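Local structure of transcriptional regulator, TetR family (2G7S) at residues H101-C106 with A168-R173; S130-L135 with T153-A158. The protein probably binds operator DNA as a dimer and regulates transcription, as other TetR-family proteins do. All coordinates share one frame; numbering follows the deposited sequence.

Contact 1 of 2, residues H101-C106 with A168-R173; sequences HPFCVC and AMLSAR
Phe-103 lies between Met-169 and Arg-173, which come to its aromatic ring from opposite sides of the ring plane, and the three side chains show how one aromatic can organise a junction between a loop and a helix. Met-169, present as selenomethionine, runs across one face. Its CB stands 4.1 Å from the centroid of the Phe-103 ring in a CH-pi contact, and its SE follows over the same face at 4.3 Å from that centroid, only 20° off the normal. Beyond CG the extended chain (chi2 173°) keeps SE over the ring while bringing it to 3.7 Å from Cys-104 CB. On the other side the guanidinium of Arg-173 presents a face to Phe-103 CD1, its plane tilted 30° from the ring, and NE is 3.8 Å from CD1. NH2 of Arg-173 also reaches Pro-102 CG at 3.7 Å. The far end of the ring, CZ, meets Leu-170 CD1 at 4.0 Å. One water donates to both Pro-102 O and Met-169 O, joining the backbones. The polar end of Arg-173 bonds through NH1 to Ile-22 O in helix 6-24 and to Ser-111 O of the second subunit, which probably helps to hold the guanidinium against the ring. The arrangement is a Met-aromatic contact at the C-terminal end of helix 154-173, where the C-terminal domain, helix 6-24 and the second subunit meet.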
ATOM      1  N   HIS A 101       2.115  13.991   8.123  1.00 19.08           N
ATOM      2  CA  HIS A 101       2.504  13.260   6.898  1.00 17.53           C
ATOM      3  C   HIS A 101       2.876  11.774   7.273  1.00 15.48           C
ATOM      4  O   HIS A 101       3.998  11.349   7.143  1.00 16.77           O
ATOM      5  CB  HIS A 101       3.750  13.933   6.307  1.00 20.09           C
ATOM      6  CG  HIS A 101       3.506  15.307   5.699  1.00 25.66           C
ATOM      7  ND1 HIS A 101       4.495  15.998   5.027  1.00 29.31           N
ATOM      8  CD2 HIS A 101       2.367  16.037   5.541  1.00 27.44           C
ATOM      9  CE1 HIS A 101       4.004  17.143   4.578  1.00 28.06           C
ATOM     10  NE2 HIS A 101       2.718  17.202   4.892  1.00 25.34           N
ATOM     11  N   PRO A 102       1.906  10.985   7.778  1.00 11.73           N
ATOM     12  CA  PRO A 102       2.145   9.637   8.276  1.00 11.63           C
ATOM     13  C   PRO A 102       2.152   8.578   7.166  1.00  9.93           C
ATOM     14  O   PRO A 102       1.985   7.407   7.456  1.00 12.21           O
ATOM     15  CB  PRO A 102       0.953   9.391   9.221  1.00 13.21           C
ATOM     16  CG  PRO A 102      -0.187  10.107   8.455  1.00 13.08           C
ATOM     17  CD  PRO A 102       0.483  11.392   7.966  1.00 14.48           C
ATOM     18  N   PHE A 103       2.350   8.977   5.917  1.00  9.49           N
ATOM     19  CA  PHE A 103       2.376   8.008   4.814  1.00  8.58           C
ATOM     20  C   PHE A 103       3.307   8.599   3.754  1.00  8.37           C
ATOM     21  O   PHE A 103       3.323   9.834   3.570  1.00 11.34           O
ATOM     22  CB  PHE A 103       0.974   7.784   4.235  1.00  8.77           C
ATOM     23  CG  PHE A 103       0.703   6.343   3.770  1.00  6.87           C
ATOM     24  CD1 PHE A 103      -0.002   5.462   4.548  1.00  8.13           C
ATOM     25  CD2 PHE A 103       1.129   5.920   2.533  1.00  9.15           C
ATOM     26  CE1 PHE A 103      -0.286   4.172   4.137  1.00  7.97           C
ATOM     27  CE2 PHE A 103       0.823   4.640   2.094  1.00  8.98           C
ATOM     28  CZ  PHE A 103       0.156   3.768   2.890  1.00  8.02           C
ATOM     29  N   CYS A 104       4.020   7.757   3.041  1.00  8.35           N
ATOM     30  CA  CYS A 104       4.866   8.200   1.939  1.00  7.53           C
ATOM     31  C   CYS A 104       3.961   8.599   0.735  1.00  7.19           C
ATOM     32  O   CYS A 104       3.101   7.830   0.317  1.00  7.54           O
ATOM     33  CB  CYS A 104       5.775   7.032   1.583  1.00 10.10           C
ATOM     34  SG  CYS A 104       6.689   7.360   0.005  1.00  8.57           S
ATOM     35  N   VAL A 105       4.165   9.806   0.193  1.00  7.42           N
ATOM     36  CA  VAL A 105       3.412  10.264  -0.975  1.00  7.59           C
ATOM     37  C   VAL A 105       3.523   9.272  -2.106  1.00  5.90           C
ATOM     38  O   VAL A 105       2.537   9.013  -2.815  1.00  7.67           O
ATOM     39  CB  VAL A 105       4.084  11.622  -1.418  1.00 10.41           C
ATOM     40  CG1 VAL A 105       3.605  12.031  -2.825  1.00 12.97           C
ATOM     41  CG2 VAL A 105       3.840  12.740  -0.397  1.00 14.34           C
ATOM     42  N   CYS A 106       4.747   8.748  -2.318  1.00  7.29           N
ATOM     43  CA  CYS A 106       4.951   7.895  -3.498  1.00  6.50           C
ATOM     44  C   CYS A 106       4.348   6.513  -3.247  1.00  6.37           C
ATOM     45  O   CYS A 106       3.778   5.915  -4.163  1.00  7.33           O
ATOM     46  CB  CYS A 106       6.406   7.765  -3.853  1.00  7.64           C
ATOM     47  SG  CYS A 106       6.997   9.344  -4.554  1.00 10.48           S
ATOM     48  N   ALA A 168       3.855  -1.919   6.138  1.00  4.59           N
ATOM     49  CA  ALA A 168       3.705  -1.556   7.549  1.00  5.96           C
ATOM     50  C   ALA A 168       3.029  -0.181   7.698  1.00  6.35           C
ATOM     51  O   ALA A 168       2.217   0.006   8.619  1.00  6.52           O
ATOM     52  CB  ALA A 168       5.085  -1.546   8.208  1.00  6.55           C
HETATM   53  N   MSE A 169       3.373   0.788   6.819  1.00  5.69           N
HETATM   54  CA  MSE A 169       2.679   2.062   6.804  1.00  7.44           C
HETATM   55  C   MSE A 169       1.173   1.797   6.608  1.00  5.28           C
HETATM   56  O   MSE A 169       0.297   2.533   7.189  1.00  7.00           O
HETATM   57  CB  MSE A 169       3.166   2.952   5.555  1.00 11.41           C
HETATM   58  CG  MSE A 169       4.436   3.560   5.709  1.00 16.74           C
HETATM   59 SE   MSE A 169       4.653   4.323   3.862  0.80 13.62          SE
HETATM   60  CE  MSE A 169       6.718   4.788   4.460  1.00 17.01           C
ATOM     61  N   LEU A 170       0.852   0.873   5.716  1.00  5.17           N
ATOM     62  CA  LEU A 170      -0.531   0.604   5.387  1.00  5.06           C
ATOM     63  C   LEU A 170      -1.235   0.004   6.598  1.00  5.20           C
ATOM     64  O   LEU A 170      -2.349   0.412   6.974  1.00  5.95           O
ATOM     65  CB  LEU A 170      -0.587  -0.389   4.202  1.00  4.97           C
ATOM     66  CG  LEU A 170      -1.965  -0.580   3.624  1.00  5.02           C
ATOM     67  CD1 LEU A 170      -2.427   0.696   2.906  1.00  6.85           C
ATOM     68  CD2 LEU A 170      -1.983  -1.761   2.668  1.00  6.11           C
ATOM     69  N   SER A 171      -0.601  -0.991   7.263  1.00  5.92           N
ATOM     70  CA  SER A 171      -1.240  -1.574   8.474  1.00  7.25           C
ATOM     71  C   SER A 171      -1.398  -0.533   9.572  1.00  7.44           C
ATOM     72  O   SER A 171      -2.422  -0.554  10.256  1.00  8.16           O
ATOM     73  CB  SER A 171      -0.473  -2.798   9.006  1.00  7.75           C
ATOM     74  OG  SER A 171      -0.762  -3.897   8.115  1.00  8.28           O
ATOM     75  N   ALA A 172      -0.419   0.384   9.718  1.00  6.87           N
ATOM     76  CA  ALA A 172      -0.559   1.421  10.789  1.00  6.98           C
ATOM     77  C   ALA A 172      -1.788   2.307  10.470  1.00  7.85           C
ATOM     78  O   ALA A 172      -2.552   2.659  11.389  1.00  9.86           O
ATOM     79  CB  ALA A 172       0.700   2.226  10.870  1.00  7.21           C
ATOM     80  N   ARG A 173      -1.952   2.641   9.195  1.00  6.73           N
ATOM     81  CA  ARG A 173      -3.112   3.494   8.777  1.00  7.14           C
ATOM     82  C   ARG A 173      -4.448   2.684   8.962  1.00  7.46           C
ATOM     83  O   ARG A 173      -5.487   3.258   9.331  1.00 10.25           O
ATOM     84  CB  ARG A 173      -2.890   3.965   7.315  1.00  6.48           C
ATOM     85  CG  ARG A 173      -4.195   4.602   6.735  1.00  6.60           C
ATOM     86  CD  ARG A 173      -3.815   5.457   5.526  1.00  6.72           C
ATOM     87  NE  ARG A 173      -3.222   6.697   6.024  1.00  7.09           N
ATOM     88  CZ  ARG A 173      -2.915   7.781   5.258  1.00  6.85           C
ATOM     89  NH1 ARG A 173      -3.097   7.707   3.917  1.00  7.40           N
ATOM     90  NH2 ARG A 173      -2.445   8.900   5.795  1.00  8.08           N
TER
HETATM   91  O   HOH W   1       0.662   5.170   8.359  1.00 10.92           O

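Contact 2 of 2, residues S130-L135 with T153-A158; sequences SLSDWL and TARANA
Arg-155 reaches from helix 154-173 to Ser-132 and Asp-133 on helix 118-144, and its path illustrates how a bent side chain serves two acceptors at once. From CB the chain leaves with CG opposite the backbone N (chi1 172°), then turns at both chi2 and chi3, a double bend that swings its end over to the neighbouring helix. Arg-155 CD passes 3.7 Å from Ser-132 OG. The guanidinium turns its edge to both acceptors, so that Arg-155 NH1 donates in the guanidinium plane to Ser-132 OG at 2.8 Å and also to Asp-133 OD1 at 2.9 Å, the latter on its anti lone pair. Arg-155 NH2 completes the end-on salt bridge to Asp-133 OD1 at 2.9 Å, meeting it from above the carboxylate, whose plane is turned 62° from the guanidinium. Beside these bonds Ala-158 CB packs 3.8 Å from Leu-135 CB and 3.7 Å from Ser-132 O; the axes of segments 130-135 and 154-158 approach to 8.7 Å. Ser-132 OG also bonds Glu-159 OE2, which links a second acid to the network through the hydroxyl. With NH1 shared and OD1 taking two donors, the bonds are bent (N-H...acceptor near 146°), yet together they fix the guanidinium's rotation; Asp-133 and Arg-155 are exposed, so solvent probably weakens the salt bridge.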
ATOM      1  N   SER A 130      14.801   4.398  -6.779  0.50  8.66           N
ATOM      2  CA  SER A 130      15.849   5.101  -6.038  0.50  8.80           C
ATOM      3  C   SER A 130      15.967   4.644  -4.555  0.50  8.27           C
ATOM      4  O   SER A 130      17.062   4.407  -4.074  0.50  8.80           O
ATOM      5  CB  SER A 130      15.599   6.605  -6.149  0.50 10.49           C
ATOM      6  OG  SER A 130      16.390   7.327  -5.243  0.50 15.58           O
ATOM      7  N   LEU A 131      14.838   4.545  -3.841  1.00  7.68           N
ATOM      8  CA  LEU A 131      14.844   3.994  -2.496  1.00  6.75           C
ATOM      9  C   LEU A 131      15.385   2.570  -2.509  1.00  7.46           C
ATOM     10  O   LEU A 131      16.205   2.219  -1.644  1.00  7.24           O
ATOM     11  CB  LEU A 131      13.416   4.061  -1.919  1.00  7.65           C
ATOM     12  CG  LEU A 131      13.275   3.398  -0.529  1.00  7.64           C
ATOM     13  CD1 LEU A 131      14.181   4.038   0.526  1.00  8.81           C
ATOM     14  CD2 LEU A 131      11.837   3.548  -0.067  1.00  9.21           C
ATOM     15  N   SER A 132      14.979   1.747  -3.474  1.00  6.85           N
ATOM     16  CA  SER A 132      15.528   0.389  -3.563  1.00  7.74           C
ATOM     17  C   SER A 132      17.049   0.453  -3.767  1.00  7.50           C
ATOM     18  O   SER A 132      17.806  -0.324  -3.144  1.00  7.90           O
ATOM     19  CB  SER A 132      14.877  -0.353  -4.737  1.00  8.45           C
ATOM     20  OG  SER A 132      15.428  -1.673  -4.763  1.00  8.63           O
ATOM     21  N   ASP A 133      17.539   1.380  -4.607  1.00  8.16           N
ATOM     22  CA  ASP A 133      18.965   1.489  -4.826  1.00  7.48           C
ATOM     23  C   ASP A 133      19.668   1.845  -3.507  1.00  7.92           C
ATOM     24  O   ASP A 133      20.809   1.348  -3.273  1.00  8.70           O
ATOM     25  CB  ASP A 133      19.265   2.573  -5.870  1.00  9.50           C
ATOM     26  CG  ASP A 133      18.908   2.182  -7.301  1.00 10.80           C
ATOM     27  OD1 ASP A 133      18.534   1.025  -7.570  1.00 11.00           O
ATOM     28  OD2 ASP A 133      19.023   3.109  -8.145  1.00 15.88           O
ATOM     29  N   TRP A 134      19.113   2.814  -2.785  1.00  8.05           N
ATOM     30  CA  TRP A 134      19.756   3.209  -1.517  1.00  8.22           C
ATOM     31  C   TRP A 134      19.809   2.058  -0.546  1.00  7.55           C
ATOM     32  O   TRP A 134      20.867   1.778   0.057  1.00  8.09           O
ATOM     33  CB  TRP A 134      19.015   4.424  -0.887  1.00  9.06           C
ATOM     34  CG  TRP A 134      19.688   4.885   0.386  1.00  8.93           C
ATOM     35  CD1 TRP A 134      20.847   5.637   0.435  1.00 12.34           C
ATOM     36  CD2 TRP A 134      19.302   4.650   1.756  1.00  9.20           C
ATOM     37  NE1 TRP A 134      21.210   5.847   1.746  1.00 13.90           N
ATOM     38  CE2 TRP A 134      20.277   5.264   2.575  1.00 12.04           C
ATOM     39  CE3 TRP A 134      18.252   3.992   2.367  1.00  9.99           C
ATOM     40  CZ2 TRP A 134      20.194   5.265   3.976  1.00 12.43           C
ATOM     41  CZ3 TRP A 134      18.185   3.998   3.791  1.00 11.39           C
ATOM     42  CH2 TRP A 134      19.174   4.604   4.549  1.00 11.41           C
ATOM     43  N   LEU A 135      18.682   1.408  -0.326  1.00  6.81           N
ATOM     44  CA  LEU A 135      18.661   0.276   0.623  1.00  6.79           C
ATOM     45  C   LEU A 135      19.641  -0.822   0.160  1.00  5.97           C
ATOM     46  O   LEU A 135      20.281  -1.477   0.985  1.00  7.40           O
ATOM     47  CB  LEU A 135      17.217  -0.301   0.689  1.00  7.13           C
ATOM     48  CG  LEU A 135      16.215   0.630   1.364  1.00  6.53           C
ATOM     49  CD1 LEU A 135      14.826   0.081   1.076  1.00  8.49           C
ATOM     50  CD2 LEU A 135      16.459   0.695   2.907  1.00  9.27           C
ATOM     51  N   THR A 153      20.369 -11.995  -2.392  1.00 10.12           N
ATOM     52  CA  THR A 153      21.221 -10.848  -2.692  1.00  8.71           C
ATOM     53  C   THR A 153      20.820  -9.608  -1.906  1.00  8.28           C
ATOM     54  O   THR A 153      19.696  -9.499  -1.373  1.00  8.76           O
ATOM     55  CB  THR A 153      21.062 -10.503  -4.173  1.00  9.08           C
ATOM     56  OG1 THR A 153      19.730 -10.124  -4.432  1.00  9.69           O
ATOM     57  CG2 THR A 153      21.454 -11.736  -5.066  1.00 11.72           C
ATOM     58  N   ALA A 154      21.704  -8.623  -1.895  1.00  7.23           N
ATOM     59  CA  ALA A 154      21.355  -7.352  -1.257  1.00  7.07           C
ATOM     60  C   ALA A 154      20.146  -6.731  -1.941  1.00  6.57           C
ATOM     61  O   ALA A 154      19.250  -6.231  -1.239  1.00  7.45           O
ATOM     62  CB  ALA A 154      22.530  -6.394  -1.334  1.00  7.47           C
ATOM     63  N   ARG A 155      20.105  -6.739  -3.279  1.00  7.04           N
ATOM     64  CA  ARG A 155      18.908  -6.128  -3.949  1.00  6.97           C
ATOM     65  C   ARG A 155      17.626  -6.859  -3.570  1.00  7.70           C
ATOM     66  O   ARG A 155      16.581  -6.224  -3.308  1.00  7.40           O
ATOM     67  CB  ARG A 155      19.087  -6.208  -5.471  1.00  7.97           C
ATOM     68  CG  ARG A 155      17.852  -5.789  -6.270  1.00  8.50           C
ATOM     69  CD  ARG A 155      17.610  -4.322  -6.127  1.00  9.81           C
ATOM     70  NE  ARG A 155      18.588  -3.593  -6.940  1.00  9.02           N
ATOM     71  CZ  ARG A 155      18.600  -2.253  -7.098  1.00  8.94           C
ATOM     72  NH1 ARG A 155      17.727  -1.464  -6.434  1.00  9.67           N
ATOM     73  NH2 ARG A 155      19.480  -1.691  -7.918  1.00 12.16           N
ATOM     74  N   ALA A 156      17.653  -8.204  -3.514  1.00  7.34           N
ATOM     75  CA  ALA A 156      16.404  -8.892  -3.160  1.00  7.34           C
ATOM     76  C   ALA A 156      15.972  -8.558  -1.736  1.00  8.26           C
ATOM     77  O   ALA A 156      14.767  -8.365  -1.448  1.00  7.64           O
ATOM     78  CB  ALA A 156      16.577 -10.426  -3.269  1.00 10.24           C
ATOM     79  N   ASN A 157      16.951  -8.419  -0.840  1.00  6.91           N
ATOM     80  CA  ASN A 157      16.612  -8.005   0.528  1.00  7.15           C
ATOM     81  C   ASN A 157      16.132  -6.558   0.591  1.00  7.17           C
ATOM     82  O   ASN A 157      15.261  -6.241   1.428  1.00  7.57           O
ATOM     83  CB  ASN A 157      17.795  -8.234   1.445  1.00  6.96           C
ATOM     84  CG  ASN A 157      17.870  -9.702   1.867  1.00  9.82           C
ATOM     85  OD1 ASN A 157      17.226 -10.103   2.832  1.00 11.65           O
ATOM     86  ND2 ASN A 157      18.635 -10.508   1.101  1.00 10.68           N
ATOM     87  N   ALA A 158      16.710  -5.688  -0.217  1.00  6.35           N
ATOM     88  CA  ALA A 158      16.216  -4.296  -0.276  1.00  6.56           C
ATOM     89  C   ALA A 158      14.750  -4.250  -0.726  1.00  6.40           C
ATOM     90  O   ALA A 158      13.946  -3.472  -0.214  1.00  7.43           O
ATOM     91  CB  ALA A 158      17.058  -3.501  -1.300  1.00  8.14           C
TER

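In the fold
From the N terminus, helices 6-24, 31-38 and 42-48, the probable DNA-binding part, lead through helices 52-77 and 81-98 to the loop at 101-104. Contact 1 closes a long excursion from that loop to the end of helix 154-173, spanning helices 105-110 and 118-144. Contact 2 falls wholly within that excursion, closing a shorter loop made of the end of helix 118-144 and the connection to helix 154-173. The two loops therefore nest rather than cross. Helix 154-173 is shared: contact 1 ties its C-terminal end to the segment before helix 105-110, near helix 6-24 and the second subunit, while contact 2, its centre about 19 Å from that of contact 1, pairs the N-terminal end with helix 118-144.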